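Local structure of aspartate aminotransferase (Giardia lamblia, 3MEB) at residues 130-133 and 134-138; 152-156 and 157-161; 188-191 and 192-196. The protein probably catalyses the pyridoxal-phosphate-dependent transfer of the amino group of L-aspartate to 2-oxoglutarate, giving oxaloacetate and L-glutamate. One frame throughout, in Å; residues are numbered along the deposited sequence.

Interaction 1 of 3, residues 130-133 and 134-138; sequences GSLH and IGFEF
Phe136 N gives its hydrogen to Leu132 O at 2.7 Å, the shortest of four successive backbone bonds between residues 130-133 and 134-138. The same carbonyl oxygen also lies close to the Phe136 side chain, with CD1 3.1 Å from Leu132 O. The other three bonds repeat the i to i+4 pattern of an alpha helix. Ile134 N bonds to Gly130 O at 3.2 Å. Gly135 N and Glu137 N bond to Ser131 O and His133 O. Leu132 and Phe136 follow one another on one flank of the helix, and their side chains run alongside each other. Both have CG set beside the backbone N (chi1 -65° for Leu132, -76° for Phe136), which sends the two chains the same way. Leu132 CD2 meets the phenyl ring near its rim, 3.8 Å from Phe136 CE1. Phe148 and Phe239 meet the Phe136 ring edge to face. On another flank, His133 CG stands anti to the backbone N (chi1 172°). Ile134 crosses it at a slant, with Ile134 CD1 3.8 Å from His133 CD2. Glu137 follows His133 one turn on, with its chain extended beyond CG. Glu137 OE1 lies 4.2 Å from His133 NE2, too far for a direct bond. Lys164 of the second subunit bridges this gap: it hydrogen-bonds to His133 NE2 and forms a salt bridge with Glu137 OE1. Gln317 also bonds to that carboxylate oxygen. The helix thus has an apolar flank inside the subunit, where the Leu132 side chain comes within about 4 Å of the bound pyridoxal phosphate, and a polar flank at the dimer interface. There Lys164 of the second subunit probably stabilises a negative charge on buried Glu137, tying the helix across the interface.

Interaction 2 of 3, residues 152-156 and 157-161; sequences STTWP and NHYGI. With SO4 (sulfate ion), chain C.
Thr154 holds OG1 anti to its backbone N (chi1 -158°), and His158 holds CG beside its own N (chi1 -76°); the hydroxyl then meets ND1 at the imidazole edge. Thr154 OG1 and His158 ND1 are 2.8 Å apart and hydrogen-bonded. Trp155 meets two side chains in different ways. Its six-membered ring takes Asn157 CB over one face, 3.6 Å from the ring centroid. Its edge points at the face of His158 in an offset edge-to-face pair, planes 80° apart. Ile161 CD1 also touches Trp155 CZ3 at 3.8 Å. The backbone turns into the helix here, with His158 N bonded to Trp155 O at 2.8 Å. Tyr159 and Thr154 approach from opposite directions, with Tyr159 OH 3.5 Å from Thr154 CG2. A water accepts from Thr154 N and donates to Tyr159 OH. At the indole edge, Trp155 NE1 gives a hydrogen bond to sulfate O1 (SO4 O1) at 2.9 Å. The sulfate probably comes from the crystallisation liquor; Lys277 and Arg419 also bind it. Trp155 belongs to the pyridoxal phosphate pocket, and in this family such a tryptophan stacks on the cofactor ring. His158 NE2 bonds to Asp241, another pocket residue. With both ring nitrogens held, His158 has its rotation fixed and probably acts as a second-shell residue that positions Asp241.

Interaction 3 of 3, residues 188-191 and 192-196; sequences DFSN and TKKDI
The backbone of 188-191 and 192-196 forms the first turns of a helix, in which the amides of Thr192, Lys193, Lys194 and Asp195 bond to the carbonyl oxygens of Asp188, Phe189, Ser190 and Asn191 in turn. Asp188 occupies the N-cap position. Asp188 O receives Thr192 N at 3.0 Å. Phe189 carries the main side-chain contact. Its CG is anti to the backbone N (chi1 -168°), which turns the ring toward the following turn, beside Lys193. Lys193 passes over one face of this ring at about a right angle. Lys193 CG makes a CH-pi contact 4.2 Å from the centroid of the Phe189 ring. The lysine chain bends at chi3 (-70°) and keeps its aliphatic part on the phenyl group, with Lys193 CD 3.7 Å from Phe189 CE2. Its ammonium group goes on to a salt bridge with Glu226. Thr192 comes at a slant to the same ring, its CB 4.0 Å from Phe189 CD1. Its hydroxyl bonds to Thr177 O. Asp195 CB packs 3.3 Å from Asn191 O, and its carboxylate bonds to the backbone N of Thr177. On the exposed flank Lys194 extends back toward Ser190. One water joins them, 2.9 Å from Ser190 OG, and it accepts a hydrogen from Lys194 NZ at 3.3 Å. Phe189 also packs on Gln223 and Leu227 of helix 221-234. This is partly buried packing away from the cofactor site. The helix carries an apolar ring toward helix 221-234, while Thr192 and Asp195 hold the backbone of Thr177 from both its N-H and its C=O. Lys193 serves two roles, covering the ring with its methylenes and meeting the carboxylate of Glu226 with its charged end.

In the fold
The three contacts follow one another along the chain. Each lies within one continuous segment, so none closes a long loop and none nests or crosses. Interaction 1 lies in helix 127-142, after edge strand 120-125 of the mixed seven-stranded sheet. Interaction 2 spans the turn from strand 148-151 into helix 157-166. These two touch: Ile161 packs on Leu132 and Phe136, joining the two helices beside the cofactor, and both contacts reach the second subunit. Interaction 3 starts helix 189-198, farther out, with nearest atoms about 7 Å from interaction 2. Tyr178 relates these two, since its backbone bonds to Ser152 and to Asp188.

Interaction 1 of 3, residues 130-133 and 134-138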
ATOM      1  N   GLY A 130       5.255  -1.621  -4.994  1.00  2.00           N
ATOM      2  CA  GLY A 130       5.482  -1.527  -3.553  1.00  2.00           C
ATOM      3  C   GLY A 130       6.675  -2.377  -3.144  1.00  2.00           C
ATOM      4  O   GLY A 130       7.384  -2.054  -2.188  1.00  2.00           O
ATOM      5  N   SER A 131       6.898  -3.457  -3.890  1.00  2.00           N
ATOM      6  CA  SER A 131       8.079  -4.315  -3.658  1.00  2.00           C
ATOM      7  C   SER A 131       9.356  -3.555  -4.059  1.00  2.00           C
ATOM      8  O   SER A 131      10.324  -3.549  -3.301  1.00  2.41           O
ATOM      9  CB  SER A 131       7.917  -5.647  -4.372  1.00  2.00           C
ATOM     10  OG  SER A 131       6.803  -6.372  -3.883  1.00  2.00           O
ATOM     11  N   LEU A 132       9.323  -2.831  -5.186  1.00  2.00           N
ATOM     12  CA  LEU A 132      10.469  -2.014  -5.626  1.00  2.00           C
ATOM     13  C   LEU A 132      10.748  -0.897  -4.669  1.00  2.00           C
ATOM     14  O   LEU A 132      11.893  -0.647  -4.346  1.00  2.44           O
ATOM     15  CB  LEU A 132      10.223  -1.399  -7.017  1.00  2.00           C
ATOM     16  CG  LEU A 132      10.095  -2.376  -8.203  1.00  2.23           C
ATOM     17  CD1 LEU A 132       9.284  -1.757  -9.341  1.00  2.00           C
ATOM     18  CD2 LEU A 132      11.520  -2.896  -8.686  1.00  2.47           C
ATOM     19  N   HIS A 133       9.713  -0.156  -4.295  1.00  2.00           N
ATOM     20  CA  HIS A 133       9.875   0.877  -3.295  1.00  2.00           C
ATOM     21  C   HIS A 133      10.639   0.376  -2.053  1.00  2.00           C
ATOM     22  O   HIS A 133      11.671   0.945  -1.689  1.00  2.00           O
ATOM     23  CB  HIS A 133       8.543   1.530  -2.893  1.00  2.00           C
ATOM     24  CG  HIS A 133       8.673   2.468  -1.740  1.00  2.00           C
ATOM     25  ND1 HIS A 133       9.337   3.676  -1.829  1.00  2.00           N
ATOM     26  CD2 HIS A 133       8.249   2.363  -0.458  1.00  2.00           C
ATOM     27  CE1 HIS A 133       9.326   4.267  -0.648  1.00  2.00           C
ATOM     28  NE2 HIS A 133       8.680   3.489   0.204  1.00  2.00           N
ATOM     29  N   ILE A 134      10.107  -0.659  -1.423  1.00  2.00           N
ATOM     30  CA  ILE A 134      10.656  -1.165  -0.157  1.00  2.00           C
ATOM     31  C   ILE A 134      12.051  -1.765  -0.360  1.00  2.00           C
ATOM     32  O   ILE A 134      12.943  -1.571   0.483  1.00  2.00           O
ATOM     33  CB  ILE A 134       9.711  -2.191   0.528  1.00  2.00           C
ATOM     34  CG1 ILE A 134       8.433  -1.487   0.995  1.00  2.00           C
ATOM     35  CG2 ILE A 134      10.409  -2.868   1.742  1.00  2.00           C
ATOM     36  CD1 ILE A 134       8.654  -0.451   2.126  1.00  2.00           C
ATOM     37  N   GLY A 135      12.247  -2.424  -1.500  1.00  2.00           N
ATOM     38  CA  GLY A 135      13.530  -3.029  -1.817  1.00  2.00           C
ATOM     39  C   GLY A 135      14.598  -1.980  -2.154  1.00  2.00           C
ATOM     40  O   GLY A 135      15.737  -2.049  -1.658  1.00  2.00           O
ATOM     41  N   PHE A 136      14.217  -0.953  -2.912  1.00  2.00           N
ATOM     42  CA  PHE A 136      15.123   0.198  -3.164  1.00  2.00           C
ATOM     43  C   PHE A 136      15.553   0.878  -1.851  1.00  2.00           C
ATOM     44  O   PHE A 136      16.758   1.174  -1.619  1.00  2.45           O
ATOM     45  CB  PHE A 136      14.445   1.227  -4.074  1.00  2.00           C
ATOM     46  CG  PHE A 136      14.376   0.845  -5.527  1.00  2.18           C
ATOM     47  CD1 PHE A 136      14.551  -0.467  -5.959  1.00  5.94           C
ATOM     48  CD2 PHE A 136      14.075   1.814  -6.482  1.00  3.19           C
ATOM     49  CE1 PHE A 136      14.434  -0.791  -7.312  1.00  4.84           C
ATOM     50  CE2 PHE A 136      13.954   1.481  -7.818  1.00  3.39           C
ATOM     51  CZ  PHE A 136      14.132   0.189  -8.228  1.00  3.47           C
ATOM     52  N   GLU A 137      14.576   1.167  -0.997  1.00  2.00           N
ATOM     53  CA  GLU A 137      14.841   1.784   0.283  1.00  2.00           C
ATOM     54  C   GLU A 137      15.653   0.849   1.183  1.00  2.00           C
ATOM     55  O   GLU A 137      16.562   1.294   1.891  1.00  2.00           O
ATOM     56  CB  GLU A 137      13.538   2.176   0.991  1.00  2.13           C
ATOM     57  CG  GLU A 137      13.725   2.724   2.391  1.00  2.00           C
ATOM     58  CD  GLU A 137      12.405   2.989   3.087  1.00  2.00           C
ATOM     59  OE1 GLU A 137      11.482   2.114   3.067  1.00  2.00           O
ATOM     60  OE2 GLU A 137      12.302   4.066   3.703  1.00  2.90           O
ATOM     61  N   PHE A 138      15.359  -0.438   1.128  1.00  2.05           N
ATOM     62  CA  PHE A 138      16.120  -1.434   1.914  1.00  2.00           C
ATOM     63  C   PHE A 138      17.623  -1.316   1.619  1.00  2.00           C
ATOM     64  O   PHE A 138      18.452  -1.267   2.510  1.00  2.00           O
ATOM     65  CB  PHE A 138      15.595  -2.832   1.587  1.00  2.00           C
ATOM     66  CG  PHE A 138      16.326  -3.963   2.289  1.00  2.05           C
ATOM     67  CD1 PHE A 138      15.889  -4.423   3.521  1.00  2.00           C
ATOM     68  CD2 PHE A 138      17.384  -4.607   1.677  1.00  2.00           C
ATOM     69  CE1 PHE A 138      16.539  -5.502   4.172  1.00  3.47           C
ATOM     70  CE2 PHE A 138      18.052  -5.677   2.325  1.00  2.00           C
ATOM     71  CZ  PHE A 138      17.625  -6.122   3.575  1.00  2.00           C
TER

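Interaction 2 of 3, residues 152-156 and 157-161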
ATOM      1  N   SER A 152      19.523   0.977 -19.832  1.00  2.95           N
ATOM      2  CA  SER A 152      19.363   2.278 -20.501  1.00  4.09           C
ATOM      3  C   SER A 152      17.940   2.541 -21.048  1.00  4.59           C
ATOM      4  O   SER A 152      17.562   3.700 -21.292  1.00  3.44           O
ATOM      5  CB  SER A 152      20.420   2.486 -21.593  1.00  4.56           C
ATOM      6  OG  SER A 152      20.415   1.423 -22.533  1.00  4.95           O
ATOM      7  N   THR A 153      17.188   1.459 -21.252  1.00  4.43           N
ATOM      8  CA  THR A 153      15.757   1.502 -21.468  1.00  5.03           C
ATOM      9  C   THR A 153      15.135   0.635 -20.388  1.00  3.55           C
ATOM     10  O   THR A 153      15.595  -0.485 -20.149  1.00  2.27           O
ATOM     11  CB  THR A 153      15.421   0.932 -22.885  1.00  6.29           C
ATOM     12  OG1 THR A 153      15.920   1.853 -23.861  1.00 10.93           O
ATOM     13  CG2 THR A 153      13.964   0.769 -23.108  1.00  7.79           C
ATOM     14  N   THR A 154      14.100   1.162 -19.719  1.00  3.14           N
ATOM     15  CA  THR A 154      13.453   0.485 -18.590  1.00  3.12           C
ATOM     16  C   THR A 154      12.045   1.026 -18.372  1.00  4.01           C
ATOM     17  O   THR A 154      11.602   1.949 -19.051  1.00  3.15           O
ATOM     18  CB  THR A 154      14.302   0.630 -17.314  1.00  2.89           C
ATOM     19  OG1 THR A 154      13.963  -0.411 -16.384  1.00  2.78           O
ATOM     20  CG2 THR A 154      14.153   2.028 -16.647  1.00  2.00           C
ATOM     21  N   TRP A 155      11.326   0.448 -17.429  1.00  5.22           N
ATOM     22  CA  TRP A 155       9.980   0.904 -17.121  1.00  5.85           C
ATOM     23  C   TRP A 155      10.041   2.317 -16.532  1.00  6.15           C
ATOM     24  O   TRP A 155      10.733   2.512 -15.508  1.00  5.15           O
ATOM     25  CB  TRP A 155       9.406  -0.025 -16.073  1.00  6.85           C
ATOM     26  CG  TRP A 155       7.938   0.095 -15.798  1.00  6.94           C
ATOM     27  CD1 TRP A 155       6.899   0.086 -16.708  1.00  8.12           C
ATOM     28  CD2 TRP A 155       7.337   0.112 -14.494  1.00  6.86           C
ATOM     29  NE1 TRP A 155       5.688   0.111 -16.035  1.00  7.05           N
ATOM     30  CE2 TRP A 155       5.934   0.141 -14.679  1.00  8.66           C
ATOM     31  CE3 TRP A 155       7.854   0.090 -13.190  1.00  5.18           C
ATOM     32  CZ2 TRP A 155       5.040   0.176 -13.598  1.00  8.68           C
ATOM     33  CZ3 TRP A 155       6.951   0.123 -12.103  1.00  7.46           C
ATOM     34  CH2 TRP A 155       5.573   0.175 -12.323  1.00  8.96           C
ATOM     35  N   PRO A 156       9.318   3.296 -17.154  1.00  6.11           N
ATOM     36  CA  PRO A 156       9.428   4.679 -16.724  1.00  5.53           C
ATOM     37  C   PRO A 156       9.271   4.882 -15.234  1.00  4.74           C
ATOM     38  O   PRO A 156      10.006   5.682 -14.637  1.00  4.56           O
ATOM     39  CB  PRO A 156       8.296   5.378 -17.498  1.00  6.31           C
ATOM     40  CG  PRO A 156       8.240   4.654 -18.766  1.00  6.90           C
ATOM     41  CD  PRO A 156       8.552   3.191 -18.417  1.00  6.62           C
ATOM     42  N   ASN A 157       8.365   4.136 -14.608  1.00  4.23           N
ATOM     43  CA  ASN A 157       8.125   4.367 -13.193  1.00  3.85           C
ATOM     44  C   ASN A 157       9.307   4.009 -12.308  1.00  3.34           C
ATOM     45  O   ASN A 157       9.371   4.489 -11.141  1.00  2.51           O
ATOM     46  CB  ASN A 157       6.875   3.640 -12.693  1.00  4.02           C
ATOM     47  CG  ASN A 157       6.374   4.202 -11.364  1.00  5.96           C
ATOM     48  OD1 ASN A 157       6.534   5.428 -11.094  1.00  3.74           O
ATOM     49  ND2 ASN A 157       5.724   3.339 -10.545  1.00  4.45           N
ATOM     50  N   HIS A 158      10.224   3.177 -12.824  1.00  2.00           N
ATOM     51  CA  HIS A 158      11.441   2.893 -12.105  1.00  2.78           C
ATOM     52  C   HIS A 158      12.179   4.196 -11.733  1.00  2.00           C
ATOM     53  O   HIS A 158      12.737   4.291 -10.627  1.00  2.00           O
ATOM     54  CB  HIS A 158      12.440   2.006 -12.887  1.00  2.00           C
ATOM     55  CG  HIS A 158      12.095   0.553 -12.957  1.00  6.09           C
ATOM     56  ND1 HIS A 158      12.557  -0.255 -13.982  1.00  4.04           N
ATOM     57  CD2 HIS A 158      11.385  -0.253 -12.134  1.00  7.63           C
ATOM     58  CE1 HIS A 158      12.112  -1.483 -13.798  1.00  8.29           C
ATOM     59  NE2 HIS A 158      11.427  -1.521 -12.669  1.00  5.04           N
ATOM     60  N   TYR A 159      12.201   5.171 -12.637  1.00  2.00           N
ATOM     61  CA  TYR A 159      12.923   6.423 -12.373  1.00  2.36           C
ATOM     62  C   TYR A 159      12.277   7.146 -11.208  1.00  2.59           C
ATOM     63  O   TYR A 159      12.958   7.758 -10.414  1.00  2.45           O
ATOM     64  CB  TYR A 159      12.941   7.368 -13.588  1.00  3.11           C
ATOM     65  CG  TYR A 159      13.605   6.746 -14.797  1.00  4.52           C
ATOM     66  CD1 TYR A 159      14.862   6.164 -14.704  1.00  7.52           C
ATOM     67  CD2 TYR A 159      12.968   6.731 -16.036  1.00  6.29           C
ATOM     68  CE1 TYR A 159      15.456   5.562 -15.818  1.00  7.74           C
ATOM     69  CE2 TYR A 159      13.558   6.137 -17.139  1.00  6.40           C
ATOM     70  CZ  TYR A 159      14.790   5.560 -17.027  1.00  6.79           C
ATOM     71  OH  TYR A 159      15.343   5.003 -18.152  1.00  5.83           O
ATOM     72  N   GLY A 160      10.955   7.091 -11.130  1.00  2.25           N
ATOM     73  CA  GLY A 160      10.238   7.796 -10.058  1.00  3.06           C
ATOM     74  C   GLY A 160      10.331   7.094  -8.715  1.00  2.59           C
ATOM     75  O   GLY A 160      10.435   7.728  -7.683  1.00  2.96           O
ATOM     76  N   ILE A 161      10.231   5.770  -8.738  1.00  3.11           N
ATOM     77  CA  ILE A 161      10.391   4.959  -7.551  1.00  2.64           C
ATOM     78  C   ILE A 161      11.771   5.264  -7.014  1.00  2.48           C
ATOM     79  O   ILE A 161      11.941   5.535  -5.822  1.00  2.00           O
ATOM     80  CB  ILE A 161      10.246   3.465  -7.846  1.00  2.00           C
ATOM     81  CG1 ILE A 161       8.833   3.157  -8.368  1.00  2.86           C
ATOM     82  CG2 ILE A 161      10.538   2.660  -6.570  1.00  2.99           C
ATOM     83  CD1 ILE A 161       8.701   1.894  -9.200  1.00  2.00           C
TER
HETATM   84  S   SO4 C 501       2.599  -1.230 -17.587  1.00 16.77           S
HETATM   85  O1  SO4 C 501       3.998  -1.031 -18.028  1.00 18.97           O
HETATM   86  O2  SO4 C 501       1.633  -0.764 -18.571  1.00 15.32           O
HETATM   87  O3  SO4 C 501       2.420  -2.634 -17.298  1.00 22.22           O
HETATM   88  O4  SO4 C 501       2.460  -0.477 -16.361  1.00 23.68           O
HETATM   89  O   HOH W   1      14.026   4.126 -20.166  1.00  2.52           O

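Interaction 3 of 3, residues 188-191 and 192-196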
ATOM      1  N   ASP A 188      22.995  -4.560 -27.135  1.00  3.15           N
ATOM      2  CA  ASP A 188      24.406  -4.356 -27.463  1.00  3.70           C
ATOM      3  C   ASP A 188      25.210  -5.044 -26.377  1.00  3.75           C
ATOM      4  O   ASP A 188      25.860  -4.391 -25.544  1.00  3.81           O
ATOM      5  CB  ASP A 188      24.686  -2.863 -27.541  1.00  3.98           C
ATOM      6  CG  ASP A 188      26.119  -2.537 -27.871  1.00  5.61           C
ATOM      7  OD1 ASP A 188      26.911  -3.456 -28.233  1.00  3.45           O
ATOM      8  OD2 ASP A 188      26.457  -1.337 -27.768  1.00  6.94           O
ATOM      9  N   PHE A 189      25.185  -6.375 -26.418  1.00  3.61           N
ATOM     10  CA  PHE A 189      25.603  -7.210 -25.306  1.00  3.57           C
ATOM     11  C   PHE A 189      27.076  -7.090 -24.941  1.00  4.11           C
ATOM     12  O   PHE A 189      27.456  -7.200 -23.769  1.00  3.35           O
ATOM     13  CB  PHE A 189      25.202  -8.671 -25.525  1.00  3.47           C
ATOM     14  CG  PHE A 189      25.358  -9.502 -24.299  1.00  3.32           C
ATOM     15  CD1 PHE A 189      24.604  -9.237 -23.162  1.00  4.42           C
ATOM     16  CD2 PHE A 189      26.310 -10.500 -24.244  1.00  4.52           C
ATOM     17  CE1 PHE A 189      24.782  -9.985 -22.011  1.00  4.70           C
ATOM     18  CE2 PHE A 189      26.496 -11.253 -23.096  1.00  3.96           C
ATOM     19  CZ  PHE A 189      25.734 -11.003 -21.986  1.00  4.64           C
ATOM     20  N   SER A 190      27.899  -6.826 -25.947  1.00  5.01           N
ATOM     21  CA  SER A 190      29.313  -6.526 -25.744  1.00  5.41           C
ATOM     22  C   SER A 190      29.470  -5.358 -24.761  1.00  4.24           C
ATOM     23  O   SER A 190      30.222  -5.441 -23.766  1.00  3.38           O
ATOM     24  CB  SER A 190      29.951  -6.225 -27.114  1.00  5.21           C
ATOM     25  OG  SER A 190      31.361  -6.229 -27.052  1.00 11.41           O
ATOM     26  N   ASN A 191      28.777  -4.258 -25.027  1.00  3.88           N
ATOM     27  CA  ASN A 191      28.803  -3.120 -24.087  1.00  4.35           C
ATOM     28  C   ASN A 191      28.099  -3.359 -22.750  1.00  3.67           C
ATOM     29  O   ASN A 191      28.513  -2.817 -21.713  1.00  3.62           O
ATOM     30  CB  ASN A 191      28.329  -1.830 -24.781  1.00  4.70           C
ATOM     31  CG  ASN A 191      29.403  -1.284 -25.747  1.00  6.22           C
ATOM     32  OD1 ASN A 191      29.125  -0.938 -26.890  1.00  8.09           O
ATOM     33  ND2 ASN A 191      30.645  -1.308 -25.300  1.00  4.62           N
ATOM     34  N   THR A 192      27.035  -4.160 -22.751  1.00  3.05           N
ATOM     35  CA  THR A 192      26.415  -4.563 -21.510  1.00  2.47           C
ATOM     36  C   THR A 192      27.472  -5.132 -20.542  1.00  2.64           C
ATOM     37  O   THR A 192      27.574  -4.708 -19.389  1.00  3.23           O
ATOM     38  CB  THR A 192      25.281  -5.609 -21.751  1.00  3.30           C
ATOM     39  OG1 THR A 192      24.292  -5.078 -22.656  1.00  2.00           O
ATOM     40  CG2 THR A 192      24.655  -5.971 -20.434  1.00  2.00           C
ATOM     41  N   LYS A 193      28.261  -6.089 -21.011  1.00  2.00           N
ATOM     42  CA  LYS A 193      29.280  -6.698 -20.197  1.00  2.05           C
ATOM     43  C   LYS A 193      30.364  -5.716 -19.749  1.00  2.17           C
ATOM     44  O   LYS A 193      30.777  -5.751 -18.589  1.00  2.00           O
ATOM     45  CB  LYS A 193      29.938  -7.825 -20.960  1.00  2.00           C
ATOM     46  CG  LYS A 193      29.022  -9.003 -21.133  1.00  2.32           C
ATOM     47  CD  LYS A 193      29.767 -10.167 -21.841  1.00  4.59           C
ATOM     48  CE  LYS A 193      30.069  -9.873 -23.331  1.00  4.97           C
ATOM     49  NZ  LYS A 193      30.799 -11.008 -24.004  1.00  5.24           N
ATOM     50  N   LYS A 194      30.799  -4.837 -20.651  1.00  2.65           N
ATOM     51  CA  LYS A 194      31.840  -3.840 -20.302  1.00  3.88           C
ATOM     52  C   LYS A 194      31.357  -2.946 -19.201  1.00  4.05           C
ATOM     53  O   LYS A 194      32.099  -2.651 -18.268  1.00  4.42           O
ATOM     54  CB  LYS A 194      32.261  -3.005 -21.520  1.00  3.92           C
ATOM     55  CG  LYS A 194      33.095  -3.834 -22.513  1.00  7.91           C
ATOM     56  CD  LYS A 194      33.261  -3.167 -23.891  1.00 11.15           C
ATOM     57  CE  LYS A 194      34.077  -4.029 -24.845  1.00 13.25           C
ATOM     58  NZ  LYS A 194      34.471  -3.250 -26.047  1.00 15.36           N
ATOM     59  N   ASP A 195      30.093  -2.527 -19.314  1.00  4.09           N
ATOM     60  CA  ASP A 195      29.504  -1.619 -18.362  1.00  4.75           C
ATOM     61  C   ASP A 195      29.426  -2.247 -16.968  1.00  4.79           C
ATOM     62  O   ASP A 195      29.724  -1.589 -15.956  1.00  4.29           O
ATOM     63  CB  ASP A 195      28.128  -1.179 -18.841  1.00  4.07           C
ATOM     64  CG  ASP A 195      28.189  -0.116 -19.923  1.00  4.44           C
ATOM     65  OD1 ASP A 195      29.303   0.377 -20.262  1.00  5.02           O
ATOM     66  OD2 ASP A 195      27.116   0.248 -20.439  1.00  3.38           O
ATOM     67  N   ILE A 196      29.076  -3.528 -16.913  1.00  4.84           N
ATOM     68  CA  ILE A 196      28.889  -4.215 -15.625  1.00  4.58           C
ATOM     69  C   ILE A 196      30.244  -4.570 -15.051  1.00  4.87           C
ATOM     70  O   ILE A 196      30.464  -4.504 -13.827  1.00  4.47           O
ATOM     71  CB  ILE A 196      27.961  -5.453 -15.762  1.00  4.02           C
ATOM     72  CG1 ILE A 196      26.588  -4.997 -16.224  1.00  2.79           C
ATOM     73  CG2 ILE A 196      27.838  -6.231 -14.454  1.00  2.36           C
ATOM     74  CD1 ILE A 196      25.570  -6.143 -16.404  1.00  2.33           C
TER
HETATM   75  O   HOH W   2      31.798  -3.536 -27.896  1.00 24.52           O